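Probable AP endonuclease (African swine fever virus, PDB 6KI3) repairs damaged DNA by cleaving the phosphodiester bond on the 5' side of abasic sites, with an additional proofreading 3'-5' exonuclease activity, using three zinc ions. Local coordinates at residues Leu78-Gly84 against Ile114-His120; Val142-Thr148 against Gln178-Asp184; Ala239-Glu243 against Glu292-Leu296. All blocks are in the same frame, centred on the assembly; numbering follows the deposited sequence.

Contact 1: residues Leu78-Gly84 against Ile114-His120; sequences LWVVAHG and IKGLVLH. With ZN (zinc ion), chain K; nucleotides of chain C.
Lys115 lies over one face of the Trp79 indole, its CG 3.4 Å from the centroid of the five-membered ring and 15° off the ring normal, a CH-pi contact. The bend at chi2 (-72°) carries the lysine chain on past the pyrrole side and its ammonium away, so the apolar methylenes rest on the broad indole while the charge goes outward. At the other end of the strands the His83 imidazole has Val118 CG1 over one face and His120 at its edge. The two imidazole planes stand at 83°, and both NE2 atoms turn to one metal. The zinc ion of chain K is bound by His83 NE2 at 2.2 Å and by His120 NE2 at 2.1 Å; Glu147 and phosphate oxygen OP1 of the abasic-site analogue in chain C complete the site. His83 ND1 donates to Gly84 O at 2.7 Å; the bond lies in the imidazole plane and meets a lone pair of Gly84 O, which fixes the rotation of the ring and leaves NE2 for the metal.

These strands are parallel neighbours in the TIM barrel, joined through helix 96-112 as a beta-alpha-beta unit, and the histidines sit at their C-terminal ends, where barrels of this fold carry their active sites. Four backbone bonds link the segments: Lys115 N to Val80 O, Ala82 N to Gly116 O, Val118 N to Ala82 O and Gly84 N to Val118 O. On the face toward helix 96-112, small Ala82 leaves room for larger neighbours: its CB meets Leu117 CD1 at 3.8 Å and Ile114 CG2 at 3.9 Å. Across the sheet, on the His83 side, Val81 CG2 touches Val118 CG2 at 3.9 Å, and Gly116, without a side chain, lets Val81 CG2 lie against Gly116 O.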
loop_
_atom_site.group_PDB
_atom_site.type_symbol
_atom_site.label_atom_id
_atom_site.label_comp_id
_atom_site.label_asym_id
_atom_site.label_seq_id
_atom_site.Cartn_x
_atom_site.Cartn_y
_atom_site.Cartn_z
ATOM N N LEU A 78 6.522 -2.907 -14.638
ATOM C CA LEU A 78 5.993 -3.086 -13.294
ATOM C C LEU A 78 5.593 -1.749 -12.688
ATOM O O LEU A 78 6.297 -0.747 -12.842
ATOM C CB LEU A 78 7.027 -3.769 -12.396
ATOM C CG LEU A 78 7.114 -5.292 -12.467
ATOM C CD1 LEU A 78 8.297 -5.795 -11.657
ATOM C CD2 LEU A 78 5.822 -5.916 -11.967
ATOM N N TRP A 79 4.455 -1.740 -11.998
ATOM C CA TRP A 79 4.035 -0.583 -11.211
ATOM C C TRP A 79 4.545 -0.797 -9.793
ATOM O O TRP A 79 3.920 -1.496 -8.994
ATOM C CB TRP A 79 2.521 -0.416 -11.244
ATOM C CG TRP A 79 2.054 0.914 -10.735
ATOM C CD1 TRP A 79 1.758 2.018 -11.482
ATOM C CD2 TRP A 79 1.835 1.287 -9.367
ATOM N NE1 TRP A 79 1.366 3.051 -10.666
ATOM C CE2 TRP A 79 1.405 2.629 -9.363
ATOM C CE3 TRP A 79 1.958 0.616 -8.146
ATOM C CZ2 TRP A 79 1.100 3.312 -8.188
ATOM C CZ3 TRP A 79 1.655 1.296 -6.981
ATOM C CH2 TRP A 79 1.232 2.630 -7.010
ATOM N N VAL A 80 5.689 -0.204 -9.480
ATOM C CA VAL A 80 6.334 -0.386 -8.186
ATOM C C VAL A 80 6.109 0.857 -7.340
ATOM O O VAL A 80 6.252 1.989 -7.821
ATOM C CB VAL A 80 7.837 -0.680 -8.351
ATOM C CG1 VAL A 80 8.467 -0.999 -7.004
ATOM C CG2 VAL A 80 8.045 -1.826 -9.330
ATOM N N VAL A 81 5.743 0.648 -6.080
ATOM C CA VAL A 81 5.602 1.725 -5.112
ATOM C C VAL A 81 6.548 1.442 -3.955
ATOM O O VAL A 81 6.794 0.287 -3.595
ATOM C CB VAL A 81 4.141 1.878 -4.622
ATOM C CG1 VAL A 81 3.695 0.649 -3.836
ATOM C CG2 VAL A 81 3.972 3.148 -3.797
ATOM N N ALA A 82 7.107 2.506 -3.394
ATOM C CA ALA A 82 7.995 2.404 -2.246
ATOM C C ALA A 82 7.214 2.737 -0.984
ATOM O O ALA A 82 6.459 3.713 -0.955
ATOM C CB ALA A 82 9.195 3.340 -2.392
ATOM N N HIS A 83 7.380 1.918 0.048
ATOM C CA HIS A 83 6.802 2.215 1.350
ATOM C C HIS A 83 7.808 3.024 2.153
ATOM O O HIS A 83 8.976 2.637 2.267
ATOM C CB HIS A 83 6.424 0.934 2.093
ATOM C CG HIS A 83 5.514 1.160 3.261
ATOM N ND1 HIS A 83 5.833 2.003 4.304
ATOM C CD2 HIS A 83 4.292 0.652 3.551
ATOM C CE1 HIS A 83 4.848 2.006 5.184
ATOM N NE2 HIS A 83 3.901 1.193 4.751
ATOM N N GLY A 84 7.361 4.157 2.688
ATOM C CA GLY A 84 8.239 4.984 3.485
ATOM C C GLY A 84 8.607 4.326 4.799
ATOM O O GLY A 84 7.976 3.371 5.255
ATOM N N ILE A 114 10.073 4.403 -9.656
ATOM C CA ILE A 114 9.047 3.994 -8.704
ATOM C C ILE A 114 7.932 5.031 -8.709
ATOM O O ILE A 114 8.191 6.241 -8.680
ATOM C CB ILE A 114 9.650 3.808 -7.301
ATOM C CG1 ILE A 114 10.430 2.493 -7.240
ATOM C CG2 ILE A 114 8.567 3.841 -6.233
ATOM C CD1 ILE A 114 11.118 2.248 -5.919
ATOM N N LYS A 115 6.685 4.558 -8.749
ATOM C CA LYS A 115 5.547 5.433 -8.999
ATOM C C LYS A 115 5.140 6.269 -7.792
ATOM O O LYS A 115 4.540 7.334 -7.974
ATOM C CB LYS A 115 4.348 4.607 -9.468
ATOM C CG LYS A 115 4.656 3.660 -10.617
ATOM C CD LYS A 115 4.869 4.410 -11.924
ATOM C CE LYS A 115 5.068 3.441 -13.081
ATOM N NZ LYS A 115 5.164 4.136 -14.395
ATOM N N GLY A 116 5.435 5.827 -6.574
ATOM C CA GLY A 116 4.968 6.589 -5.431
ATOM C C GLY A 116 5.661 6.188 -4.148
ATOM O O GLY A 116 6.481 5.267 -4.113
ATOM N N LEU A 117 5.309 6.907 -3.083
ATOM C CA LEU A 117 5.835 6.667 -1.745
ATOM C C LEU A 117 4.685 6.684 -0.750
ATOM O O LEU A 117 3.927 7.658 -0.690
ATOM C CB LEU A 117 6.883 7.717 -1.358
ATOM C CG LEU A 117 7.630 7.477 -0.045
ATOM C CD1 LEU A 117 8.599 6.312 -0.179
ATOM C CD2 LEU A 117 8.358 8.736 0.403
ATOM N N VAL A 118 4.559 5.613 0.027
ATOM C CA VAL A 118 3.482 5.480 1.001
ATOM C C VAL A 118 3.936 6.058 2.334
ATOM O O VAL A 118 4.979 5.663 2.871
ATOM C CB VAL A 118 3.057 4.011 1.158
ATOM C CG1 VAL A 118 1.931 3.892 2.177
ATOM C CG2 VAL A 118 2.634 3.432 -0.183
ATOM N N LEU A 119 3.156 6.992 2.868
ATOM C CA LEU A 119 3.369 7.534 4.201
ATOM C C LEU A 119 2.146 7.248 5.059
ATOM O O LEU A 119 1.013 7.226 4.568
ATOM C CB LEU A 119 3.641 9.045 4.164
ATOM C CG LEU A 119 4.884 9.503 3.396
ATOM C CD1 LEU A 119 5.149 10.985 3.625
ATOM C CD2 LEU A 119 6.095 8.669 3.782
ATOM N N HIS A 120 2.383 7.024 6.349
ATOM C CA HIS A 120 1.317 6.680 7.279
ATOM C C HIS A 120 0.686 7.941 7.851
ATOM O O HIS A 120 1.384 8.811 8.380
ATOM C CB HIS A 120 1.850 5.801 8.410
ATOM C CG HIS A 120 2.094 4.384 8.003
ATOM N ND1 HIS A 120 2.547 3.423 8.881
ATOM C CD2 HIS A 120 1.944 3.762 6.810
ATOM C CE1 HIS A 120 2.668 2.272 8.246
ATOM N NE2 HIS A 120 2.307 2.450 6.987
HETATM ZN ZN ZN K . 1.934 0.872 5.596
ATOM O "O5'" 3DR C 1 2.303 -2.889 6.764
ATOM P P 3DR C 1 1.387 -1.715 7.371
ATOM O OP1 3DR C 1 2.179 -0.460 7.096
ATOM O OP2 3DR C 1 0.105 -1.835 6.586
ATOM O OP3 3DR C 1 1.267 -2.052 8.837
ATOM C "C2'" 3DR C 1 5.930 -4.396 4.756
ATOM C "C5'" 3DR C 1 3.719 -2.883 6.927
ATOM C "C4'" 3DR C 1 4.254 -4.239 6.485
ATOM O "O4'" 3DR C 1 3.622 -4.613 5.260
ATOM C "C1'" 3DR C 1 4.592 -4.926 4.259
ATOM C "C3'" 3DR C 1 5.754 -4.214 6.249
ATOM O "O3'" 3DR C 1 6.349 -5.327 6.918
#

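Contact 2: residues Val142-Thr148 against Gln178-Asp184; sequences VVIYLET and QIGLCID. With ZN (zinc ion), chain J; ZN (zinc ion), chain K; nucleotides of chain C.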
loop_
_atom_site.group_PDB
_atom_site.type_symbol
_atom_site.label_atom_id
_atom_site.label_comp_id
_atom_site.label_asym_id
_atom_site.label_seq_id
_atom_site.Cartn_x
_atom_site.Cartn_y
_atom_site.Cartn_z
ATOM N N VAL A 142 6.063 11.157 -9.049
ATOM C CA VAL A 142 5.976 10.358 -7.832
ATOM C C VAL A 142 4.845 10.906 -6.975
ATOM O O VAL A 142 4.820 12.102 -6.661
ATOM C CB VAL A 142 7.304 10.360 -7.053
ATOM C CG1 VAL A 142 7.179 9.522 -5.790
ATOM C CG2 VAL A 142 8.434 9.844 -7.930
ATOM N N VAL A 143 3.918 10.032 -6.593
ATOM C CA VAL A 143 2.740 10.406 -5.817
ATOM C C VAL A 143 2.939 9.966 -4.374
ATOM O O VAL A 143 3.300 8.814 -4.112
ATOM C CB VAL A 143 1.466 9.779 -6.407
ATOM C CG1 VAL A 143 0.283 9.993 -5.473
ATOM C CG2 VAL A 143 1.178 10.358 -7.782
ATOM N N ILE A 144 2.702 10.880 -3.437
ATOM C CA ILE A 144 2.690 10.532 -2.020
ATOM C C ILE A 144 1.329 9.917 -1.707
ATOM O O ILE A 144 0.302 10.595 -1.775
ATOM C CB ILE A 144 2.967 11.751 -1.133
ATOM C CG1 ILE A 144 4.346 12.339 -1.441
ATOM C CG2 ILE A 144 2.867 11.371 0.336
ATOM C CD1 ILE A 144 4.729 13.493 -0.537
ATOM N N TYR A 145 1.319 8.627 -1.374
ATOM C CA TYR A 145 0.093 7.910 -1.040
ATOM C C TYR A 145 -0.078 7.914 0.475
ATOM O O TYR A 145 0.711 7.297 1.197
ATOM C CB TYR A 145 0.127 6.483 -1.581
ATOM C CG TYR A 145 -0.057 6.384 -3.078
ATOM C CD1 TYR A 145 -1.326 6.410 -3.644
ATOM C CD2 TYR A 145 1.035 6.255 -3.926
ATOM C CE1 TYR A 145 -1.502 6.317 -5.010
ATOM C CE2 TYR A 145 0.870 6.160 -5.296
ATOM C CZ TYR A 145 -0.401 6.192 -5.832
ATOM O OH TYR A 145 -0.574 6.098 -7.194
ATOM N N LEU A 146 -1.109 8.607 0.953
ATOM C CA LEU A 146 -1.408 8.641 2.379
ATOM C C LEU A 146 -2.219 7.404 2.750
ATOM O O LEU A 146 -3.313 7.190 2.217
ATOM C CB LEU A 146 -2.165 9.918 2.737
ATOM C CG LEU A 146 -1.447 11.225 2.397
ATOM C CD1 LEU A 146 -2.252 12.423 2.876
ATOM C CD2 LEU A 146 -0.046 11.240 2.991
ATOM N N GLU A 147 -1.684 6.594 3.659
ATOM C CA GLU A 147 -2.294 5.318 4.005
ATOM C C GLU A 147 -3.263 5.476 5.169
ATOM O O GLU A 147 -3.003 6.226 6.115
ATOM C CB GLU A 147 -1.221 4.285 4.356
ATOM C CG GLU A 147 -1.777 2.901 4.662
ATOM C CD GLU A 147 -0.693 1.866 4.888
ATOM O OE1 GLU A 147 -1.034 0.718 5.236
ATOM O OE2 GLU A 147 0.499 2.197 4.715
ATOM N N THR A 148 -4.383 4.768 5.086
ATOM C CA THR A 148 -5.340 4.715 6.181
ATOM C C THR A 148 -4.681 4.085 7.404
ATOM O O THR A 148 -4.223 2.935 7.326
ATOM C CB THR A 148 -6.576 3.914 5.777
ATOM O OG1 THR A 148 -6.179 2.601 5.360
ATOM C CG2 THR A 148 -7.308 4.601 4.631
ATOM N N GLN A 178 0.177 16.044 -6.528
ATOM C CA GLN A 178 0.753 14.728 -6.383
ATOM C C GLN A 178 0.530 14.020 -5.069
ATOM O O GLN A 178 1.432 13.441 -4.520
ATOM C CB GLN A 178 2.227 14.800 -6.723
ATOM C CG GLN A 178 2.463 15.617 -7.959
ATOM C CD GLN A 178 3.563 15.076 -8.797
ATOM O OE1 GLN A 178 3.339 14.650 -9.908
ATOM N NE2 GLN A 178 4.749 15.079 -8.275
ATOM N N ILE A 179 -0.689 14.102 -4.582
ATOM C CA ILE A 179 -1.087 13.442 -3.346
ATOM C C ILE A 179 -2.112 12.373 -3.691
ATOM O O ILE A 179 -3.043 12.626 -4.467
ATOM C CB ILE A 179 -1.651 14.446 -2.326
ATOM C CG1 ILE A 179 -0.618 15.534 -2.027
ATOM C CG2 ILE A 179 -2.060 13.734 -1.044
ATOM C CD1 ILE A 179 0.598 15.033 -1.276
ATOM N N GLY A 180 -1.932 11.178 -3.129
ATOM C CA GLY A 180 -2.840 10.076 -3.361
ATOM C C GLY A 180 -3.308 9.466 -2.051
ATOM O O GLY A 180 -2.916 9.896 -0.964
ATOM N N LEU A 181 -4.157 8.451 -2.187
ATOM C CA LEU A 181 -4.735 7.742 -1.053
ATOM C C LEU A 181 -4.401 6.263 -1.161
ATOM O O LEU A 181 -4.544 5.667 -2.235
ATOM C CB LEU A 181 -6.253 7.938 -0.997
ATOM C CG LEU A 181 -7.031 7.017 -0.055
ATOM C CD1 LEU A 181 -6.686 7.310 1.396
ATOM C CD2 LEU A 181 -8.530 7.143 -0.291
ATOM N N CYS A 182 -3.954 5.678 -0.055
ATOM C CA CYS A 182 -3.725 4.243 0.047
ATOM C C CYS A 182 -4.704 3.674 1.063
ATOM O O CYS A 182 -4.669 4.046 2.241
ATOM C CB CYS A 182 -2.284 3.935 0.454
ATOM S SG CYS A 182 -1.920 2.168 0.561
ATOM N N ILE A 183 -5.576 2.783 0.608
ATOM C CA ILE A 183 -6.607 2.189 1.449
ATOM C C ILE A 183 -6.121 0.811 1.877
ATOM O O ILE A 183 -6.077 -0.123 1.069
ATOM C CB ILE A 183 -7.953 2.106 0.717
ATOM C CG1 ILE A 183 -8.448 3.508 0.360
ATOM C CG2 ILE A 183 -8.983 1.380 1.570
ATOM C CD1 ILE A 183 -9.704 3.509 -0.477
ATOM N N ASP A 184 -5.748 0.684 3.148
ATOM C CA ASP A 184 -5.362 -0.595 3.733
ATOM C C ASP A 184 -6.594 -1.176 4.419
ATOM O O ASP A 184 -7.063 -0.639 5.429
ATOM C CB ASP A 184 -4.201 -0.423 4.711
ATOM C CG ASP A 184 -3.532 -1.739 5.062
ATOM O OD1 ASP A 184 -4.248 -2.723 5.343
ATOM O OD2 ASP A 184 -2.283 -1.793 5.050
HETATM ZN ZN ZN J . -0.294 -1.195 4.608
HETATM ZN ZN ZN K . 1.934 0.872 5.596
ATOM O "O5'" 3DR C 1 2.303 -2.889 6.764
ATOM P P 3DR C 1 1.387 -1.715 7.371
ATOM O OP1 3DR C 1 2.179 -0.460 7.096
ATOM O OP2 3DR C 1 0.105 -1.835 6.586
ATOM O OP3 3DR C 1 1.267 -2.052 8.837
ATOM C "C2'" 3DR C 1 5.930 -4.396 4.756
ATOM C "C5'" 3DR C 1 3.719 -2.883 6.927
ATOM C "C4'" 3DR C 1 4.254 -4.239 6.485
ATOM O "O4'" 3DR C 1 3.622 -4.613 5.260
ATOM C "C1'" 3DR C 1 4.592 -4.926 4.259
ATOM C "C3'" 3DR C 1 5.754 -4.214 6.249
ATOM O "O3'" 3DR C 1 6.349 -5.327 6.918
#
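From Ile144 to Thr148 the chain runs parallel to Gln178-Cys182, the strand axes 4.0 Å apart at closest and inclined by 37°, with five backbone hydrogen bonds alternating in direction between them. The side chain of Glu147 leads to the metal site: with CG anti to the backbone N (chi1 -177°) and the chain extended beyond, its carboxylate reaches two zinc ions, OE1 binding the ion of chain J at 2.1 Å and OE2 that of chain K at 2.1 Å. Asp184 OD2 also binds the chain J ion, whose protein ligands His223 and Glu276 complete, and the two carboxylates lie nearly coplanar, their OE1 and OD2 brought to 2.8 Å by the shared metal. Phosphate oxygens OP2 and OP1 of the abasic-site analogue in chain C meet the chain J and chain K ions in turn, so Glu147 and the phosphate bridge the same two of the three zinc ions.

Thr148 holds the strand end that carries Asp184. Its OG1 accepts a hydrogen bond from Asp184 N at 3.0 Å, while Asp184 OD1, bonded to Asn225, also caps the following helix through a weak bond to Ala186 N. Toward the N-terminal ends of the strands, Tyr145 turns the CD1 edge of its ring to Leu181 O, 3.6 Å away, and Gly180, without a side chain, leaves room for that ring and for Val143 CG1, which lies over the ring centre. Cys182 CB packs on Tyr145 CB at 4.1 Å.

Strand 116-120 pairs with 143-147 on its other side, and strand 220-227 with 179-184, while Leu146 and Ile179 turn to helix 161-174, which joins these two strands of the barrel.

Contact 3: residues Ala239-Glu243 against Glu292-Leu296; sequences ASLFE and EFTTL
Glu292 OE2 is gripped twice, by Leu241 N of the loop at 3.0 Å and by a salt bridge to Arg277. The other carboxylate oxygen, OE1, accepts a hydrogen bond from Ser240 OG at 2.8 Å. Both loop donors come from well above the carboxylate plane, so the group is laid with a face toward the loop. A glutamate suits this position because the chain, extended beyond CG (chi2 -179°), spans the gap from the helix and offers an oxygen to each of two consecutive residues. With these donors and the arginine around it, the buried carboxylate would be expected to stay ionised.

Residues Ser240 to Glu243 form a type II beta turn, closed by Glu243 N bonding to Ser240 O at 2.9 Å. The turn follows strand 238-239, whose His238 binds a zinc ion, and it docks on helix 282-300, the last helix of the TIM barrel fold. Phe242 occupies the third position of the turn with a positive phi of 65°, and its ring carbon CE2 lies 3.7 Å from Thr295 CG2. Thr295 OG1 is bonded back to Ala291 O within the helix, while its methyl CG2 turns to the ring. Leu241, the second turn residue, points its side chain at the helix; CG passes 3.3 Å from Glu292 OE2, and CD1 reaches Leu296 CG at 4.4 Å, while Leu259 of helix 258-269 also touches Leu241.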
loop_
_atom_site.group_PDB
_atom_site.type_symbol
_atom_site.label_atom_id
_atom_site.label_comp_id
_atom_site.label_asym_id
_atom_site.label_seq_id
_atom_site.Cartn_x
_atom_site.Cartn_y
_atom_site.Cartn_z
ATOM N N ALA A 239 -3.205 -10.710 7.860
ATOM C CA ALA A 239 -3.494 -12.113 7.612
ATOM C C ALA A 239 -3.849 -12.294 6.143
ATOM O O ALA A 239 -4.229 -11.344 5.454
ATOM C CB ALA A 239 -4.627 -12.623 8.510
ATOM N N SER A 240 -3.719 -13.530 5.671
ATOM C CA SER A 240 -4.042 -13.838 4.286
ATOM C C SER A 240 -5.540 -13.707 4.040
ATOM O O SER A 240 -6.360 -13.889 4.944
ATOM C CB SER A 240 -3.573 -15.249 3.928
ATOM O OG SER A 240 -2.160 -15.311 3.842
ATOM N N LEU A 241 -5.890 -13.385 2.795
ATOM C CA LEU A 241 -7.286 -13.182 2.430
ATOM C C LEU A 241 -8.103 -14.436 2.717
ATOM O O LEU A 241 -7.679 -15.554 2.407
ATOM C CB LEU A 241 -7.395 -12.805 0.952
ATOM C CG LEU A 241 -6.541 -11.624 0.479
ATOM C CD1 LEU A 241 -6.757 -11.364 -1.005
ATOM C CD2 LEU A 241 -6.829 -10.373 1.300
ATOM N N PHE A 242 -9.275 -14.240 3.325
ATOM C CA PHE A 242 -10.189 -15.310 3.723
ATOM C C PHE A 242 -9.597 -16.217 4.796
ATOM O O PHE A 242 -10.083 -17.333 5.007
ATOM C CB PHE A 242 -10.639 -16.149 2.521
ATOM C CG PHE A 242 -11.214 -15.339 1.398
ATOM C CD1 PHE A 242 -12.545 -14.958 1.414
ATOM C CD2 PHE A 242 -10.428 -14.966 0.322
ATOM C CE1 PHE A 242 -13.081 -14.214 0.381
ATOM C CE2 PHE A 242 -10.955 -14.224 -0.715
ATOM C CZ PHE A 242 -12.284 -13.847 -0.687
ATOM N N GLU A 243 -8.548 -15.764 5.483
ATOM C CA GLU A 243 -7.963 -16.510 6.590
ATOM C C GLU A 243 -7.907 -15.686 7.869
ATOM O O GLU A 243 -7.306 -16.127 8.856
ATOM C CB GLU A 243 -6.562 -17.011 6.218
ATOM C CG GLU A 243 -6.518 -17.826 4.930
ATOM C CD GLU A 243 -5.218 -18.592 4.757
ATOM O OE1 GLU A 243 -5.226 -19.625 4.054
ATOM O OE2 GLU A 243 -4.190 -18.167 5.327
ATOM N N GLU A 292 -3.643 -17.114 -2.131
ATOM C CA GLU A 292 -4.330 -15.833 -2.250
ATOM C C GLU A 292 -4.449 -15.390 -3.704
ATOM O O GLU A 292 -5.462 -14.799 -4.094
ATOM C CB GLU A 292 -3.605 -14.771 -1.424
ATOM C CG GLU A 292 -3.663 -15.004 0.075
ATOM C CD GLU A 292 -2.964 -13.914 0.861
ATOM O OE1 GLU A 292 -1.826 -14.146 1.319
ATOM O OE2 GLU A 292 -3.552 -12.823 1.022
ATOM N N PHE A 293 -3.430 -15.661 -4.522
ATOM C CA PHE A 293 -3.456 -15.181 -5.899
ATOM C C PHE A 293 -4.260 -16.092 -6.818
ATOM O O PHE A 293 -4.802 -15.621 -7.824
ATOM C CB PHE A 293 -2.030 -15.002 -6.426
ATOM C CG PHE A 293 -1.341 -13.778 -5.889
ATOM C CD1 PHE A 293 -1.756 -12.513 -6.272
ATOM C CD2 PHE A 293 -0.282 -13.889 -5.006
ATOM C CE1 PHE A 293 -1.129 -11.383 -5.781
ATOM C CE2 PHE A 293 0.350 -12.764 -4.511
ATOM C CZ PHE A 293 -0.074 -11.509 -4.900
ATOM N N THR A 294 -4.353 -17.386 -6.501
ATOM C CA THR A 294 -5.271 -18.248 -7.240
ATOM C C THR A 294 -6.719 -17.884 -6.937
ATOM O O THR A 294 -7.568 -17.891 -7.836
ATOM C CB THR A 294 -5.007 -19.718 -6.914
ATOM O OG1 THR A 294 -4.922 -19.891 -5.494
ATOM C CG2 THR A 294 -3.711 -20.189 -7.564
ATOM N N THR A 295 -7.018 -17.563 -5.675
ATOM C CA THR A 295 -8.347 -17.067 -5.333
ATOM C C THR A 295 -8.614 -15.725 -6.004
ATOM O O THR A 295 -9.725 -15.473 -6.487
ATOM C CB THR A 295 -8.490 -16.948 -3.814
ATOM O OG1 THR A 295 -8.283 -18.231 -3.212
ATOM C CG2 THR A 295 -9.877 -16.437 -3.443
ATOM N N LEU A 296 -7.605 -14.851 -6.043
ATOM C CA LEU A 296 -7.742 -13.601 -6.782
ATOM C C LEU A 296 -7.976 -13.864 -8.263
ATOM O O LEU A 296 -8.815 -13.208 -8.892
ATOM C CB LEU A 296 -6.503 -12.730 -6.580
ATOM C CG LEU A 296 -6.506 -11.799 -5.367
ATOM C CD1 LEU A 296 -5.133 -11.181 -5.165
ATOM C CD2 LEU A 296 -7.561 -10.716 -5.535
#

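How the contacts relate
Along the chain the contacts come one after another, without nesting. Contacts 1 and 2 are strand pairs of two beta-alpha-beta units set side by side in the barrel, their centres about 9 Å apart: strands 116-120 and 143-147 are neighbours, bonded Leu117 O to Tyr145 N and Leu119 O to Glu147 N, so four successive strands form one continuous wall. Both meet the chain K zinc ion; the two units thus contribute ligands to a common metal site that meets the DNA. Contact 3 stands apart, its centre about 22 Å from that of contact 1 and 23 Å from that of contact 2, where a turn just after strand 238-239, which carries a ligand of the third zinc ion, meets the final helix.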